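Local coordinates for uncharacterized protein Q64V53_BACFR (Bacteroides fragilis, PDB 2RA8) that is of unknown function but joins a WGR domain to leucine-rich repeats, an architecture consistent with a role in binding other macromolecules, at residues A[311-316]-A[334-339]; A[258-263]-A[283-288]; A[77-82]-A[108-113]. All blocks are in the same frame, centred on the assembly; numbering follows the deposited sequence.

In the fold
Along the chain the three contacts follow in series, none nested in or crossing another, and each pairs two neighbouring strands of one ten-strand parallel sheet. Contact 3 closes first, joining the sheet's first strand, 80-83, to 111-114. Contact 2 closes a beta-alpha-beta unit around helix 265-274, and contact 1 closes the next but one, around helix 321-330, ending at the edge strand 334-336. Contacts 1 and 2, with centres about 10 Å apart, touch where strands 283-285 and 311-313 run side by side: I286 N probably bonds to N313 O, and A288 N to K315 O. Contact 3 lies on the opposite side of the chain's centre from the other two, about 30 Å from contact 1 and 29 Å from contact 2, centre to centre.

Contact 1: A[311-316]-A[334-339]; sequences FINMKY and KIDVSD
K315 bends at its last torsion to set NZ 2.7 Å from D339 OD2, a salt bridge nearly in line with the C-O bond. It lies past the ends of strands 311-313 and 334-336, which are parallel, 6° apart, the last two of the leucine-rich repeat sheet; helix 321-330 connects them in a beta-alpha-beta unit. Both strands end in an Asx turn, N313 OD1 accepting from K315 N and D336 OD1 from S338 N. S338 OG adds a second bond to D336 OD1 on its syn lone pair, which helps to hold the carboxylate in place. Water 1 bridges the two turns, donating to N313 OD1 and D336 OD2, and M314 N donates to D336 O at 2.8 Å. Beside D336, the F311 ring presents CE1 to D336 CB at 3.8 Å, its plane 49° from the carboxylate. K334 NZ, brought back by a bend at chi4 (-60°), comes to 3.4 Å from F311 CE1. On the other face, I335 packs on I312 and also on L327 of the helix. Past the strand ends, Y316 N donates to S338 O, and M314 CE lies 3.6 Å from V337 CG1.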
ATOM      1  N   PHE A 311      -3.848 -10.837  22.503  1.00 18.04           N
ATOM      2  CA  PHE A 311      -3.307 -10.764  21.151  1.00 22.49           C
ATOM      3  C   PHE A 311      -1.802 -10.730  21.126  1.00 28.41           C
ATOM      4  O   PHE A 311      -1.157 -10.040  21.922  1.00 24.13           O
ATOM      5  CB  PHE A 311      -3.879  -9.504  20.455  1.00 23.25           C
ATOM      6  CG  PHE A 311      -3.383  -9.273  19.044  1.00 28.54           C
ATOM      7  CD1 PHE A 311      -3.349 -10.302  18.110  1.00 24.46           C
ATOM      8  CD2 PHE A 311      -3.015  -7.992  18.637  1.00 23.28           C
ATOM      9  CE1 PHE A 311      -2.961 -10.055  16.786  1.00 27.09           C
ATOM     10  CE2 PHE A 311      -2.628  -7.741  17.321  1.00 25.69           C
ATOM     11  CZ  PHE A 311      -2.603  -8.772  16.399  1.00 31.43           C
ATOM     12  N   ILE A 312      -1.229 -11.511  20.219  1.00 26.15           N
ATOM     13  CA  ILE A 312       0.211 -11.534  20.045  1.00 27.25           C
ATOM     14  C   ILE A 312       0.416 -11.213  18.592  1.00 29.68           C
ATOM     15  O   ILE A 312       0.073 -12.013  17.719  1.00 22.97           O
ATOM     16  CB  ILE A 312       0.816 -12.911  20.365  1.00 30.10           C
ATOM     17  CG1 ILE A 312       0.527 -13.287  21.827  1.00 20.47           C
ATOM     18  CG2 ILE A 312       2.320 -12.874  20.124  1.00 25.68           C
ATOM     19  CD1 ILE A 312       1.147 -14.625  22.255  1.00 24.57           C
ATOM     20  N   ASN A 313       0.942 -10.021  18.326  1.00 24.52           N
ATOM     21  CA  ASN A 313       1.180  -9.566  16.966  1.00 19.80           C
ATOM     22  C   ASN A 313       2.545  -9.956  16.464  1.00 27.05           C
ATOM     23  O   ASN A 313       3.563  -9.505  16.985  1.00 20.25           O
ATOM     24  CB  ASN A 313       1.014  -8.039  16.881  1.00 18.69           C
ATOM     25  CG  ASN A 313       1.106  -7.519  15.458  1.00 18.41           C
ATOM     26  OD1 ASN A 313       0.745  -8.215  14.509  1.00 32.90           O
ATOM     27  ND2 ASN A 313       1.574  -6.282  15.303  1.00 22.92           N
HETATM   28  N   MSE A 314       2.567 -10.808  15.443  1.00 24.32           N
HETATM   29  CA  MSE A 314       3.814 -11.266  14.836  1.00 21.11           C
HETATM   30  C   MSE A 314       3.770 -11.006  13.348  1.00 17.03           C
HETATM   31  O   MSE A 314       4.414 -11.697  12.557  1.00 25.88           O
HETATM   32  CB  MSE A 314       4.012 -12.760  15.105  1.00 18.32           C
HETATM   33  CG  MSE A 314       4.132 -13.100  16.594  1.00 23.61           C
HETATM   34 SE   MSE A 314       4.382 -14.996  16.976  1.00 41.88          SE
HETATM   35  CE  MSE A 314       2.547 -15.512  17.245  1.00 21.80           C
ATOM     36  N   LYS A 315       2.995  -9.995  12.967  1.00 18.35           N
ATOM     37  CA  LYS A 315       2.843  -9.610  11.568  1.00 25.56           C
ATOM     38  C   LYS A 315       4.192  -9.221  11.025  1.00 28.03           C
ATOM     39  O   LYS A 315       4.841  -8.323  11.547  1.00 28.56           O
ATOM     40  CB  LYS A 315       1.846  -8.460  11.470  1.00 29.87           C
ATOM     41  CG  LYS A 315       1.376  -8.121  10.069  1.00 29.30           C
ATOM     42  CD  LYS A 315       0.094  -7.299  10.148  1.00 31.16           C
ATOM     43  CE  LYS A 315      -0.122  -6.456   8.903  1.00 38.86           C
ATOM     44  NZ  LYS A 315      -0.110  -7.277   7.666  1.00 44.83           N
ATOM     45  N   TYR A 316       4.598  -9.902   9.954  1.00 32.38           N
ATOM     46  CA  TYR A 316       5.906  -9.750   9.302  1.00 23.76           C
ATOM     47  C   TYR A 316       6.876 -10.503  10.177  1.00 30.16           C
ATOM     48  O   TYR A 316       7.258 -10.044  11.262  1.00 29.67           O
ATOM     49  CB  TYR A 316       6.365  -8.288   9.148  1.00 21.06           C
ATOM     50  CG  TYR A 316       7.681  -8.176   8.383  1.00 24.34           C
ATOM     51  CD1 TYR A 316       8.906  -8.331   9.039  1.00 23.36           C
ATOM     52  CD2 TYR A 316       7.699  -8.030   6.992  1.00 24.57           C
ATOM     53  CE1 TYR A 316      10.110  -8.354   8.335  1.00 26.56           C
ATOM     54  CE2 TYR A 316       8.909  -8.054   6.276  1.00 28.28           C
ATOM     55  CZ  TYR A 316      10.103  -8.219   6.960  1.00 23.42           C
ATOM     56  OH  TYR A 316      11.303  -8.270   6.282  1.00 32.36           O
ATOM     57  N   LYS A 334      -5.868 -14.842  20.001  1.00 29.73           N
ATOM     58  CA  LYS A 334      -5.686 -14.346  18.652  1.00 26.35           C
ATOM     59  C   LYS A 334      -4.238 -14.017  18.415  1.00 27.22           C
ATOM     60  O   LYS A 334      -3.575 -13.449  19.286  1.00 30.49           O
ATOM     61  CB  LYS A 334      -6.540 -13.090  18.452  1.00 25.91           C
ATOM     62  CG  LYS A 334      -6.442 -12.455  17.075  1.00 46.16           C
ATOM     63  CD  LYS A 334      -7.364 -11.245  16.966  1.00 49.61           C
ATOM     64  CE  LYS A 334      -7.344 -10.647  15.567  1.00 66.17           C
ATOM     65  NZ  LYS A 334      -5.986 -10.187  15.173  1.00 66.55           N
ATOM     66  N   ILE A 335      -3.728 -14.394  17.246  1.00 21.08           N
ATOM     67  CA  ILE A 335      -2.351 -14.085  16.889  1.00 27.48           C
ATOM     68  C   ILE A 335      -2.300 -13.756  15.429  1.00 27.18           C
ATOM     69  O   ILE A 335      -3.126 -14.228  14.644  1.00 31.48           O
ATOM     70  CB  ILE A 335      -1.374 -15.264  17.161  1.00 30.86           C
ATOM     71  CG1 ILE A 335      -1.754 -16.477  16.307  1.00 21.95           C
ATOM     72  CG2 ILE A 335      -1.384 -15.620  18.648  1.00 25.67           C
ATOM     73  CD1 ILE A 335      -0.713 -17.590  16.322  1.00 38.34           C
ATOM     74  N   ASP A 336      -1.343 -12.921  15.049  1.00 28.51           N
ATOM     75  CA  ASP A 336      -1.185 -12.554  13.657  1.00 26.71           C
ATOM     76  C   ASP A 336       0.196 -12.974  13.221  1.00 26.08           C
ATOM     77  O   ASP A 336       1.198 -12.357  13.593  1.00 23.34           O
ATOM     78  CB  ASP A 336      -1.343 -11.046  13.464  1.00 23.76           C
ATOM     79  CG  ASP A 336      -1.444 -10.662  11.998  1.00 21.75           C
ATOM     80  OD1 ASP A 336      -0.802 -11.339  11.165  1.00 32.49           O
ATOM     81  OD2 ASP A 336      -2.153  -9.678  11.685  1.00 33.23           O
ATOM     82  N   VAL A 337       0.260 -14.039  12.433  1.00 31.29           N
ATOM     83  CA  VAL A 337       1.542 -14.532  11.951  1.00 23.65           C
ATOM     84  C   VAL A 337       1.674 -14.294  10.468  1.00 31.37           C
ATOM     85  O   VAL A 337       2.523 -14.887   9.811  1.00 23.77           O
ATOM     86  CB  VAL A 337       1.706 -16.038  12.263  1.00 27.82           C
ATOM     87  CG1 VAL A 337       2.029 -16.226  13.733  1.00 28.84           C
ATOM     88  CG2 VAL A 337       0.423 -16.787  11.927  1.00 17.63           C
ATOM     89  N   SER A 338       0.842 -13.394   9.949  1.00 29.06           N
ATOM     90  CA  SER A 338       0.825 -13.057   8.527  1.00 32.80           C
ATOM     91  C   SER A 338       2.090 -12.398   8.058  1.00 31.78           C
ATOM     92  O   SER A 338       2.940 -12.016   8.859  1.00 40.02           O
ATOM     93  CB  SER A 338      -0.357 -12.123   8.213  1.00 38.27           C
ATOM     94  OG  SER A 338      -0.099 -10.793   8.643  1.00 24.37           O
ATOM     95  N   ASP A 339       2.206 -12.256   6.739  1.00 29.73           N
ATOM     96  CA  ASP A 339       3.360 -11.639   6.101  1.00 28.82           C
ATOM     97  C   ASP A 339       4.678 -12.289   6.404  1.00 31.30           C
ATOM     98  O   ASP A 339       5.705 -11.612   6.521  1.00 33.84           O
ATOM     99  CB  ASP A 339       3.427 -10.149   6.449  1.00 32.74           C
ATOM    100  CG  ASP A 339       2.535  -9.303   5.552  1.00 54.66           C
ATOM    101  OD1 ASP A 339       2.827  -9.216   4.340  1.00 77.17           O
ATOM    102  OD2 ASP A 339       1.543  -8.730   6.052  1.00 68.16           O
TER
HETATM  103  O   HOH W   1      -1.314  -7.177  13.135  1.00 27.92           O

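Contact 2: A[258-263]-A[283-288]; sequences GIVDAE and TMDISA
V260 CB sits 3.2 Å from S287 O, and V260 CG1 reaches across to D285 OD1 at 3.4 Å and S287 OG at 3.6 Å; this is the tight part of a wholly buried contact. D285 OD1 is turned to this spot with CG anti to its own N (chi1 -162°), and S287 OG bonds to its syn lone pair at 2.8 Å. N313 ND2 also donates to D285 OD1, and W256 NE1 to D285 OD2, so both carboxylate oxygens have partners inside the protein. Just past the valine, D261 N meets S287 O almost straight, at 3.0 Å and 173°. The two strands, 258-260 and 283-285, are parallel neighbours in the leucine-rich repeat sheet, joined through helix 265-274 as a beta-alpha-beta unit. Where G258 lies opposite D285 the bonding is looser: the I259 N to D285 O bond is weak at 3.5 Å, although the backbones are close, G258 CA 3.4 Å from D285 CB. I259 and I286 turn from the contact toward the helix, I259 onto V268 and I286 onto Q265 and F272. At the far end, D261 CB lies 3.8 Å from A288 CB, while D261 OD1 accepts from L355 N in the C-terminal segment.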
ATOM      1  N   GLY A 258       5.219  -2.927  22.655  1.00 23.57           N
ATOM      2  CA  GLY A 258       5.858  -3.414  21.454  1.00 25.16           C
ATOM      3  C   GLY A 258       7.245  -2.857  21.187  1.00 23.73           C
ATOM      4  O   GLY A 258       7.472  -1.638  21.205  1.00 22.72           O
ATOM      5  N   ILE A 259       8.189  -3.768  20.983  1.00 19.61           N
ATOM      6  CA  ILE A 259       9.557  -3.415  20.630  1.00 23.78           C
ATOM      7  C   ILE A 259       9.596  -4.202  19.350  1.00 17.78           C
ATOM      8  O   ILE A 259       9.698  -5.429  19.358  1.00 23.53           O
ATOM      9  CB  ILE A 259      10.585  -3.943  21.653  1.00 28.01           C
ATOM     10  CG1 ILE A 259      10.299  -3.346  23.043  1.00 18.81           C
ATOM     11  CG2 ILE A 259      11.989  -3.575  21.202  1.00 21.84           C
ATOM     12  CD1 ILE A 259      10.262  -1.831  23.071  1.00 17.29           C
ATOM     13  N   VAL A 260       9.490  -3.483  18.243  1.00 18.18           N
ATOM     14  CA  VAL A 260       9.381  -4.099  16.933  1.00 16.25           C
ATOM     15  C   VAL A 260      10.409  -3.708  15.930  1.00 14.27           C
ATOM     16  O   VAL A 260      11.270  -2.875  16.185  1.00 18.10           O
ATOM     17  CB  VAL A 260       8.004  -3.743  16.326  1.00 14.47           C
ATOM     18  CG1 VAL A 260       6.891  -4.152  17.271  1.00 26.29           C
ATOM     19  CG2 VAL A 260       7.933  -2.232  16.057  1.00 19.76           C
ATOM     20  N   ASP A 261      10.314  -4.327  14.759  1.00 18.22           N
ATOM     21  CA  ASP A 261      11.208  -4.015  13.655  1.00 19.43           C
ATOM     22  C   ASP A 261      12.685  -4.108  14.016  1.00 18.20           C
ATOM     23  O   ASP A 261      13.485  -3.253  13.629  1.00 25.21           O
ATOM     24  CB  ASP A 261      10.852  -2.608  13.154  1.00 18.84           C
ATOM     25  CG  ASP A 261      11.547  -2.250  11.858  1.00 16.31           C
ATOM     26  OD1 ASP A 261      11.436  -3.031  10.884  1.00 22.46           O
ATOM     27  OD2 ASP A 261      12.193  -1.182  11.825  1.00 20.62           O
ATOM     28  N   ALA A 262      13.056  -5.159  14.748  1.00 28.28           N
ATOM     29  CA  ALA A 262      14.446  -5.365  15.164  1.00 22.30           C
ATOM     30  C   ALA A 262      15.062  -6.600  14.542  1.00 30.79           C
ATOM     31  O   ALA A 262      14.362  -7.578  14.273  1.00 26.77           O
ATOM     32  CB  ALA A 262      14.521  -5.482  16.691  1.00 22.66           C
ATOM     33  N   GLU A 263      16.374  -6.562  14.319  1.00 33.64           N
ATOM     34  CA  GLU A 263      17.096  -7.707  13.759  1.00 37.52           C
ATOM     35  C   GLU A 263      17.131  -8.800  14.794  1.00 28.26           C
ATOM     36  O   GLU A 263      17.041  -9.978  14.470  1.00 28.02           O
ATOM     37  CB  GLU A 263      18.526  -7.321  13.388  1.00 32.53           C
ATOM     38  CG  GLU A 263      18.718  -7.016  11.912  1.00 49.47           C
ATOM     39  CD  GLU A 263      20.146  -6.615  11.576  1.00 52.49           C
ATOM     40  OE1 GLU A 263      21.086  -7.326  12.002  1.00 53.92           O
ATOM     41  OE2 GLU A 263      20.327  -5.594  10.875  1.00 59.84           O
ATOM     42  N   THR A 283      -1.679  -7.155  25.051  1.00 20.40           N
ATOM     43  CA  THR A 283      -1.029  -7.370  23.760  1.00 21.04           C
ATOM     44  C   THR A 283       0.483  -7.374  23.793  1.00 24.87           C
ATOM     45  O   THR A 283       1.113  -6.472  24.340  1.00 26.83           O
ATOM     46  CB  THR A 283      -1.487  -6.292  22.737  1.00 24.29           C
ATOM     47  OG1 THR A 283      -2.919  -6.290  22.656  1.00 20.43           O
ATOM     48  CG2 THR A 283      -0.902  -6.577  21.342  1.00 13.77           C
HETATM   49  N   MSE A 284       1.069  -8.415  23.209  1.00 22.53           N
HETATM   50  CA  MSE A 284       2.516  -8.544  23.103  1.00 24.93           C
HETATM   51  C   MSE A 284       2.765  -8.289  21.634  1.00 24.63           C
HETATM   52  O   MSE A 284       2.293  -9.026  20.779  1.00 25.34           O
HETATM   53  CB  MSE A 284       2.962  -9.958  23.472  1.00 20.36           C
HETATM   54  CG  MSE A 284       4.453 -10.191  23.349  1.00 38.90           C
HETATM   55 SE   MSE A 284       4.926 -12.046  23.671  1.00 45.29          SE
HETATM   56  CE  MSE A 284       6.027 -12.350  22.125  1.00 41.14           C
ATOM     57  N   ASP A 285       3.503  -7.234  21.341  1.00 15.87           N
ATOM     58  CA  ASP A 285       3.774  -6.824  19.968  1.00 21.90           C
ATOM     59  C   ASP A 285       5.215  -7.094  19.621  1.00 22.36           C
ATOM     60  O   ASP A 285       6.113  -6.433  20.129  1.00 18.88           O
ATOM     61  CB  ASP A 285       3.486  -5.325  19.846  1.00 19.58           C
ATOM     62  CG  ASP A 285       3.314  -4.854  18.410  1.00 25.72           C
ATOM     63  OD1 ASP A 285       3.809  -5.512  17.464  1.00 16.32           O
ATOM     64  OD2 ASP A 285       2.686  -3.789  18.242  1.00 24.70           O
ATOM     65  N   ILE A 286       5.439  -8.081  18.761  1.00 25.22           N
ATOM     66  CA  ILE A 286       6.777  -8.452  18.337  1.00 22.08           C
ATOM     67  C   ILE A 286       6.758  -8.611  16.848  1.00 22.97           C
ATOM     68  O   ILE A 286       7.209  -9.617  16.305  1.00 19.76           O
ATOM     69  CB  ILE A 286       7.225  -9.772  18.992  1.00 23.33           C
ATOM     70  CG1 ILE A 286       6.155 -10.847  18.789  1.00 27.62           C
ATOM     71  CG2 ILE A 286       7.473  -9.549  20.485  1.00 16.99           C
ATOM     72  CD1 ILE A 286       6.673 -12.267  18.927  1.00 30.80           C
ATOM     73  N   SER A 287       6.233  -7.595  16.179  1.00 24.64           N
ATOM     74  CA  SER A 287       6.119  -7.593  14.725  1.00 21.27           C
ATOM     75  C   SER A 287       7.238  -6.895  14.004  1.00 22.64           C
ATOM     76  O   SER A 287       8.183  -6.392  14.615  1.00 26.38           O
ATOM     77  CB  SER A 287       4.804  -6.930  14.330  1.00 29.82           C
ATOM     78  OG  SER A 287       4.739  -5.617  14.855  1.00 25.90           O
ATOM     79  N   ALA A 288       7.122  -6.886  12.679  1.00 19.77           N
ATOM     80  CA  ALA A 288       8.059  -6.224  11.778  1.00 24.94           C
ATOM     81  C   ALA A 288       9.519  -6.577  11.860  1.00 20.24           C
ATOM     82  O   ALA A 288      10.342  -5.899  11.234  1.00 27.31           O
ATOM     83  CB  ALA A 288       7.900  -4.710  11.913  1.00 18.12           C
TER

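Contact 3: A[77-82]-A[108-113]; sequences KVEAKK and SLKQIT
E79 O takes two backbone donors from the other segment, K110 N at 2.7 Å and Q111 N at 3.0 Å, where 77-82 and 108-113 come together. Beyond this point strands 80-82 and 111-113 run parallel, 12° apart, with A80, K81 and K82 paired to Q111, I112 and T113. K81 N donates to Q111 O, and T113 N to K81 O. On the face of A80 and Q111, a bend at chi2 (84°) brings Q111 NE2 near E79 O, at an angle too poor for a bond, and beside E79 CG; amide and carboxylate planes stand 60° apart. Water 2 donates to E79 OE1 and Q111 OE1. The E79 chain crosses that of K110, with OE2 3.7 Å from K110 CE but 4.5 Å from NZ, too far for a salt bridge. Further along the same face T113 CG2 rests on K82 CG, and water 3 donates to K81 O and accepts from T113 OG1. On the other face L109 CD1 presses tightly on K81 CB, at 3.4 Å, and L109 CD2 lies against the backbone of E79 and A80. K81 NZ ends in a salt bridge with D103, K82 NZ with D148. Strand 80-83 is an edge strand of the parallel sheet within the chain, Q13 of the WGR domain touches V78, E79 and A80, and strand 143-146 lies beyond 111-114, where I112 packs on L144 and T113 on F145.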
ATOM      1  N   LYS A  77     -18.694  15.672  12.592  1.00 33.69           N
ATOM      2  CA  LYS A  77     -17.845  16.311  11.592  1.00 29.77           C
ATOM      3  C   LYS A  77     -16.465  15.725  11.629  1.00 24.84           C
ATOM      4  O   LYS A  77     -16.085  15.084  12.613  1.00 22.09           O
ATOM      5  CB  LYS A  77     -17.745  17.819  11.864  1.00 37.72           C
ATOM      6  CG  LYS A  77     -19.086  18.548  11.910  1.00 34.21           C
ATOM      7  CD  LYS A  77     -19.705  18.692  10.528  1.00 33.77           C
ATOM      8  CE  LYS A  77     -21.143  19.171  10.636  1.00 48.69           C
ATOM      9  NZ  LYS A  77     -21.245  20.371  11.516  1.00 52.21           N
ATOM     10  N   VAL A  78     -15.709  15.928  10.549  1.00 25.50           N
ATOM     11  CA  VAL A  78     -14.331  15.443  10.474  1.00 25.28           C
ATOM     12  C   VAL A  78     -13.572  16.094  11.610  1.00 23.96           C
ATOM     13  O   VAL A  78     -13.631  17.310  11.778  1.00 24.32           O
ATOM     14  CB  VAL A  78     -13.655  15.848   9.138  1.00 21.54           C
ATOM     15  CG1 VAL A  78     -12.196  15.427   9.138  1.00 30.94           C
ATOM     16  CG2 VAL A  78     -14.377  15.196   7.962  1.00 22.40           C
ATOM     17  N   GLU A  79     -12.872  15.304  12.415  1.00 24.91           N
ATOM     18  CA  GLU A  79     -12.120  15.889  13.515  1.00 17.93           C
ATOM     19  C   GLU A  79     -10.655  15.533  13.491  1.00 20.76           C
ATOM     20  O   GLU A  79      -9.967  15.636  14.509  1.00 18.06           O
ATOM     21  CB  GLU A  79     -12.738  15.495  14.871  1.00 23.99           C
ATOM     22  CG  GLU A  79     -12.676  14.028  15.176  1.00 32.26           C
ATOM     23  CD  GLU A  79     -13.233  13.696  16.545  1.00 41.00           C
ATOM     24  OE1 GLU A  79     -12.934  12.590  17.043  1.00 33.61           O
ATOM     25  OE2 GLU A  79     -13.968  14.533  17.118  1.00 29.56           O
ATOM     26  N   ALA A  80     -10.170  15.127  12.318  1.00 13.97           N
ATOM     27  CA  ALA A  80      -8.769  14.783  12.128  1.00 15.50           C
ATOM     28  C   ALA A  80      -8.344  15.332  10.806  1.00 16.94           C
ATOM     29  O   ALA A  80      -9.120  15.333   9.848  1.00 20.35           O
ATOM     30  CB  ALA A  80      -8.570  13.257  12.148  1.00 17.32           C
ATOM     31  N   LYS A  81      -7.114  15.816  10.725  1.00 20.33           N
ATOM     32  CA  LYS A  81      -6.657  16.343   9.463  1.00 21.18           C
ATOM     33  C   LYS A  81      -5.167  16.288   9.338  1.00 28.45           C
ATOM     34  O   LYS A  81      -4.442  16.284  10.333  1.00 20.81           O
ATOM     35  CB  LYS A  81      -7.157  17.785   9.290  1.00 29.31           C
ATOM     36  CG  LYS A  81      -7.159  18.270   7.843  1.00 31.32           C
ATOM     37  CD  LYS A  81      -7.799  19.645   7.726  1.00 31.12           C
ATOM     38  CE  LYS A  81      -7.877  20.099   6.277  1.00 47.77           C
ATOM     39  NZ  LYS A  81      -8.478  21.461   6.141  1.00 32.71           N
ATOM     40  N   LYS A  82      -4.706  16.226   8.096  1.00 17.72           N
ATOM     41  CA  LYS A  82      -3.286  16.183   7.789  1.00 28.73           C
ATOM     42  C   LYS A  82      -2.895  17.447   7.060  1.00 25.80           C
ATOM     43  O   LYS A  82      -3.551  17.843   6.098  1.00 25.08           O
ATOM     44  CB  LYS A  82      -2.977  14.975   6.900  1.00 21.63           C
ATOM     45  CG  LYS A  82      -1.528  14.880   6.458  1.00 30.36           C
ATOM     46  CD  LYS A  82      -1.302  13.615   5.651  1.00 27.81           C
ATOM     47  CE  LYS A  82       0.145  13.489   5.184  1.00 15.98           C
ATOM     48  NZ  LYS A  82       0.344  12.162   4.556  1.00 20.98           N
ATOM     49  N   SER A 108     -11.823  23.008  15.531  1.00 24.60           N
ATOM     50  CA  SER A 108     -12.720  21.860  15.627  1.00 31.45           C
ATOM     51  C   SER A 108     -12.048  20.513  15.531  1.00 32.76           C
ATOM     52  O   SER A 108     -12.674  19.493  15.814  1.00 33.64           O
ATOM     53  CB  SER A 108     -13.803  21.943  14.547  1.00 35.81           C
ATOM     54  OG  SER A 108     -13.233  21.908  13.250  1.00 33.18           O
ATOM     55  N   LEU A 109     -10.779  20.487  15.132  1.00 24.00           N
ATOM     56  CA  LEU A 109     -10.075  19.214  15.014  1.00 23.81           C
ATOM     57  C   LEU A 109      -9.587  18.701  16.335  1.00 16.80           C
ATOM     58  O   LEU A 109      -9.142  19.472  17.181  1.00 22.93           O
ATOM     59  CB  LEU A 109      -8.876  19.338  14.091  1.00 14.64           C
ATOM     60  CG  LEU A 109      -9.166  19.716  12.641  1.00 26.01           C
ATOM     61  CD1 LEU A 109      -7.841  19.823  11.905  1.00 27.00           C
ATOM     62  CD2 LEU A 109     -10.070  18.679  11.986  1.00 22.77           C
ATOM     63  N   LYS A 110      -9.648  17.384  16.510  1.00 17.40           N
ATOM     64  CA  LYS A 110      -9.192  16.762  17.739  1.00 27.16           C
ATOM     65  C   LYS A 110      -7.843  16.123  17.498  1.00 23.78           C
ATOM     66  O   LYS A 110      -7.046  15.956  18.430  1.00 14.87           O
ATOM     67  CB  LYS A 110     -10.186  15.703  18.194  1.00 26.45           C
ATOM     68  CG  LYS A 110     -10.282  15.562  19.690  1.00 45.46           C
ATOM     69  CD  LYS A 110     -11.173  16.640  20.282  1.00 43.63           C
ATOM     70  CE  LYS A 110     -12.640  16.304  20.069  1.00 45.15           C
ATOM     71  NZ  LYS A 110     -13.526  17.348  20.644  1.00 33.26           N
ATOM     72  N   GLN A 111      -7.577  15.758  16.243  1.00 20.66           N
ATOM     73  CA  GLN A 111      -6.306  15.142  15.886  1.00 19.05           C
ATOM     74  C   GLN A 111      -5.680  15.845  14.725  1.00 16.16           C
ATOM     75  O   GLN A 111      -6.377  16.294  13.811  1.00 17.12           O
ATOM     76  CB  GLN A 111      -6.485  13.655  15.526  1.00 16.79           C
ATOM     77  CG  GLN A 111      -6.790  12.770  16.720  1.00 23.60           C
ATOM     78  CD  GLN A 111      -8.261  12.739  17.079  1.00 30.78           C
ATOM     79  OE1 GLN A 111      -8.625  12.506  18.235  1.00 39.33           O
ATOM     80  NE2 GLN A 111      -9.118  12.951  16.084  1.00 28.20           N
ATOM     81  N   ILE A 112      -4.353  15.947  14.756  1.00 16.80           N
ATOM     82  CA  ILE A 112      -3.616  16.596  13.692  1.00 20.20           C
ATOM     83  C   ILE A 112      -2.402  15.791  13.287  1.00 16.89           C
ATOM     84  O   ILE A 112      -1.714  15.205  14.127  1.00 14.04           O
ATOM     85  CB  ILE A 112      -3.200  18.049  14.102  1.00 25.12           C
ATOM     86  CG1 ILE A 112      -2.493  18.733  12.930  1.00 23.60           C
ATOM     87  CG2 ILE A 112      -2.297  18.031  15.340  1.00 13.98           C
ATOM     88  CD1 ILE A 112      -2.317  20.240  13.107  1.00 29.52           C
ATOM     89  N   THR A 113      -2.161  15.738  11.980  1.00 20.10           N
ATOM     90  CA  THR A 113      -1.028  15.025  11.403  1.00 26.32           C
ATOM     91  C   THR A 113      -0.169  16.053  10.670  1.00 21.31           C
ATOM     92  O   THR A 113      -0.690  16.858   9.899  1.00 23.89           O
ATOM     93  CB  THR A 113      -1.497  13.937  10.394  1.00 22.28           C
ATOM     94  OG1 THR A 113      -2.181  12.892  11.094  1.00 25.09           O
ATOM     95  CG2 THR A 113      -0.317  13.352   9.642  1.00 19.19           C
TER
HETATM   96  O   HOH W   2     -11.424  12.372  19.148  1.00 28.14           O
HETATM   97  O   HOH W   3      -4.757  13.675  11.553  1.00 29.40           O